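Local coordinates for secretory-abundant heat soluble protein 1 (Ramazzottius varieornatus, PDB 5XN9), which is secreted by the tardigrade and acts as a molecular shield when water is scarce, with a fold related to fatty acid binding proteins, at residues A[37-42]-A[59-64]. Sequence-based numbering, arbitrary orientation. Where two conformers were deposited one is given.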
loop_
_atom_site.group_PDB
_atom_site.type_symbol
_atom_site.label_atom_id
_atom_site.label_comp_id
_atom_site.label_asym_id
_atom_site.label_seq_id
_atom_site.Cartn_x
_atom_site.Cartn_y
_atom_site.Cartn_z
ATOM N N GLY A 37 8.972 -12.394 -3.786
ATOM C CA GLY A 37 9.310 -11.991 -5.129
ATOM C C GLY A 37 8.892 -10.561 -5.413
ATOM O O GLY A 37 8.612 -9.759 -4.513
ATOM N N ASN A 38 8.839 -10.243 -6.706
ATOM C CA ASN A 38 8.583 -8.888 -7.162
ATOM C C ASN A 38 7.612 -8.955 -8.342
ATOM O O ASN A 38 7.971 -8.737 -9.494
ATOM C CB ASN A 38 9.887 -8.181 -7.536
ATOM C CG ASN A 38 9.681 -6.736 -7.934
ATOM O OD1 ASN A 38 8.610 -6.172 -7.731
ATOM N ND2 ASN A 38 10.714 -6.127 -8.503
ATOM N N HIS A 39 6.354 -9.264 -8.051
ATOM C CA HIS A 39 5.349 -9.336 -9.100
ATOM C C HIS A 39 4.795 -7.953 -9.392
ATOM O O HIS A 39 4.639 -7.125 -8.488
ATOM C CB HIS A 39 4.225 -10.287 -8.704
ATOM C CG HIS A 39 4.637 -11.725 -8.709
ATOM N ND1 HIS A 39 4.570 -12.515 -9.838
ATOM C CD2 HIS A 39 5.147 -12.509 -7.729
ATOM C CE1 HIS A 39 5.011 -13.727 -9.548
ATOM N NE2 HIS A 39 5.369 -13.748 -8.276
ATOM N N LYS A 40 4.501 -7.707 -10.667
ATOM C CA LYS A 40 4.008 -6.409 -11.109
ATOM C C LYS A 40 2.775 -5.998 -10.315
ATOM O O LYS A 40 1.777 -6.726 -10.260
ATOM C CB LYS A 40 3.684 -6.484 -12.602
ATOM C CG LYS A 40 3.153 -5.198 -13.206
ATOM C CD LYS A 40 4.140 -4.059 -13.076
ATOM C CE LYS A 40 5.417 -4.316 -13.855
ATOM N NZ LYS A 40 6.229 -3.073 -13.977
ATOM N N THR A 41 2.860 -4.826 -9.699
ATOM C CA THR A 41 1.850 -4.335 -8.776
ATOM C C THR A 41 1.501 -2.911 -9.167
ATOM O O THR A 41 2.384 -2.122 -9.519
ATOM C CB THR A 41 2.395 -4.357 -7.332
ATOM O OG1 THR A 41 2.742 -5.705 -6.982
ATOM C CG2 THR A 41 1.379 -3.796 -6.322
ATOM N N PHE A 42 0.215 -2.587 -9.105
ATOM C CA PHE A 42 -0.272 -1.256 -9.418
ATOM C C PHE A 42 -0.989 -0.678 -8.206
ATOM O O PHE A 42 -1.770 -1.371 -7.543
ATOM C CB PHE A 42 -1.241 -1.298 -10.604
ATOM C CG PHE A 42 -0.630 -1.821 -11.860
ATOM C CD1 PHE A 42 -0.605 -3.183 -12.116
ATOM C CD2 PHE A 42 -0.086 -0.955 -12.793
ATOM C CE1 PHE A 42 -0.034 -3.676 -13.288
ATOM C CE2 PHE A 42 0.479 -1.434 -13.962
ATOM C CZ PHE A 42 0.509 -2.798 -14.210
ATOM N N PRO A 59 -1.878 -8.312 -11.084
ATOM C CA PRO A 59 -2.552 -9.159 -12.082
ATOM C C PRO A 59 -2.065 -10.600 -12.121
ATOM O O PRO A 59 -2.893 -11.504 -12.304
ATOM C CB PRO A 59 -2.296 -8.413 -13.395
ATOM C CG PRO A 59 -2.139 -6.977 -12.968
ATOM C CD PRO A 59 -1.421 -7.032 -11.653
ATOM N N ASP A 60 -0.755 -10.849 -11.936
ATOM C CA ASP A 60 -0.248 -12.224 -11.945
ATOM C C ASP A 60 -0.953 -13.065 -10.901
ATOM O O ASP A 60 -1.107 -14.280 -11.081
ATOM C CB ASP A 60 1.241 -12.278 -11.573
ATOM C CG ASP A 60 2.171 -11.834 -12.679
ATOM O OD1 ASP A 60 1.747 -11.707 -13.845
ATOM O OD2 ASP A 60 3.380 -11.675 -12.359
ATOM N N LYS A 61 -1.359 -12.440 -9.791
ATOM C CA LYS A 61 -1.979 -13.107 -8.655
ATOM C C LYS A 61 -3.493 -12.945 -8.632
ATOM O O LYS A 61 -4.130 -13.307 -7.638
ATOM C CB LYS A 61 -1.375 -12.582 -7.346
ATOM C CG LYS A 61 0.063 -13.030 -7.091
ATOM C CD LYS A 61 0.118 -14.509 -6.810
ATOM C CE LYS A 61 1.497 -14.942 -6.353
ATOM N NZ LYS A 61 1.493 -16.367 -5.939
ATOM N N ASN A 62 -4.082 -12.403 -9.696
ATOM C CA ASN A 62 -5.538 -12.271 -9.793
ATOM C C ASN A 62 -6.108 -11.493 -8.615
ATOM O O ASN A 62 -7.171 -11.814 -8.080
ATOM C CB ASN A 62 -6.177 -13.647 -9.933
ATOM C CG ASN A 62 -5.607 -14.389 -11.096
ATOM O OD1 ASN A 62 -4.933 -15.422 -10.954
ATOM N ND2 ASN A 62 -5.789 -13.814 -12.261
ATOM N N TYR A 63 -5.376 -10.473 -8.196
ATOM C CA TYR A 63 -5.711 -9.703 -7.010
ATOM C C TYR A 63 -6.085 -8.285 -7.403
ATOM O O TYR A 63 -5.320 -7.600 -8.089
ATOM C CB TYR A 63 -4.542 -9.653 -6.025
ATOM C CG TYR A 63 -4.917 -8.905 -4.774
ATOM C CD1 TYR A 63 -5.655 -9.524 -3.777
ATOM C CD2 TYR A 63 -4.578 -7.565 -4.605
ATOM C CE1 TYR A 63 -6.024 -8.847 -2.640
ATOM C CE2 TYR A 63 -4.939 -6.879 -3.461
ATOM C CZ TYR A 63 -5.662 -7.530 -2.486
ATOM O OH TYR A 63 -6.040 -6.863 -1.348
ATOM N N LYS A 64 -7.225 -7.829 -6.905
ATOM C CA LYS A 64 -7.643 -6.451 -7.101
ATOM C C LYS A 64 -8.493 -6.079 -5.899
ATOM O O LYS A 64 -9.441 -6.795 -5.561
ATOM C CB LYS A 64 -8.442 -6.300 -8.408
ATOM C CG LYS A 64 -8.727 -4.847 -8.801
ATOM C CD LYS A 64 -9.600 -4.752 -10.049
ATOM C CE LYS A 64 -8.798 -4.992 -11.313
ATOM N NZ LYS A 64 -9.600 -4.684 -12.529
HETATM O O HOH W 1 1.420 -9.021 -11.707
#
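The imidazole of His39 meets Asp60 at its edge: OD2 lies almost in the ring plane, 2.9 Å from ND1, and the N-H points nearly straight at it (173°). The carboxylate plane stands at 88° to the ring, and Asp60 OD2 accepts the N-H with its anti lone pair, the one turned away from OD1. The ring is brought to the aspartate by the first torsion of His39, which holds CG anti to the carbonyl carbon and beside the backbone N (chi1 -71°). Pro59 CD lies beside the rim of the Phe42 ring, level with it, while Pro59 CG approaches Phe42 CE1 obliquely to 3.9 Å. Both pairs tie the loop that leads from helix 32-35 into strand 42-48 to the 3-10 turn between antiparallel strands 51-58 and 63-69 of the fatty-acid-binding-protein-like barrel. Between them a water bridges the backbones, donating to Lys40 O (2.7 Å) and accepting from Asp60 N (2.9 Å). A leucine in place of His39 would probably leave Asp60 OD2 without its N-H partner and the carboxylate freer to turn. The backbone His39 O accepts from Thr41 OG1 at 2.8 Å and also from Arg132 NH2, while Lys40 NZ reaches away to a salt bridge with Glu13.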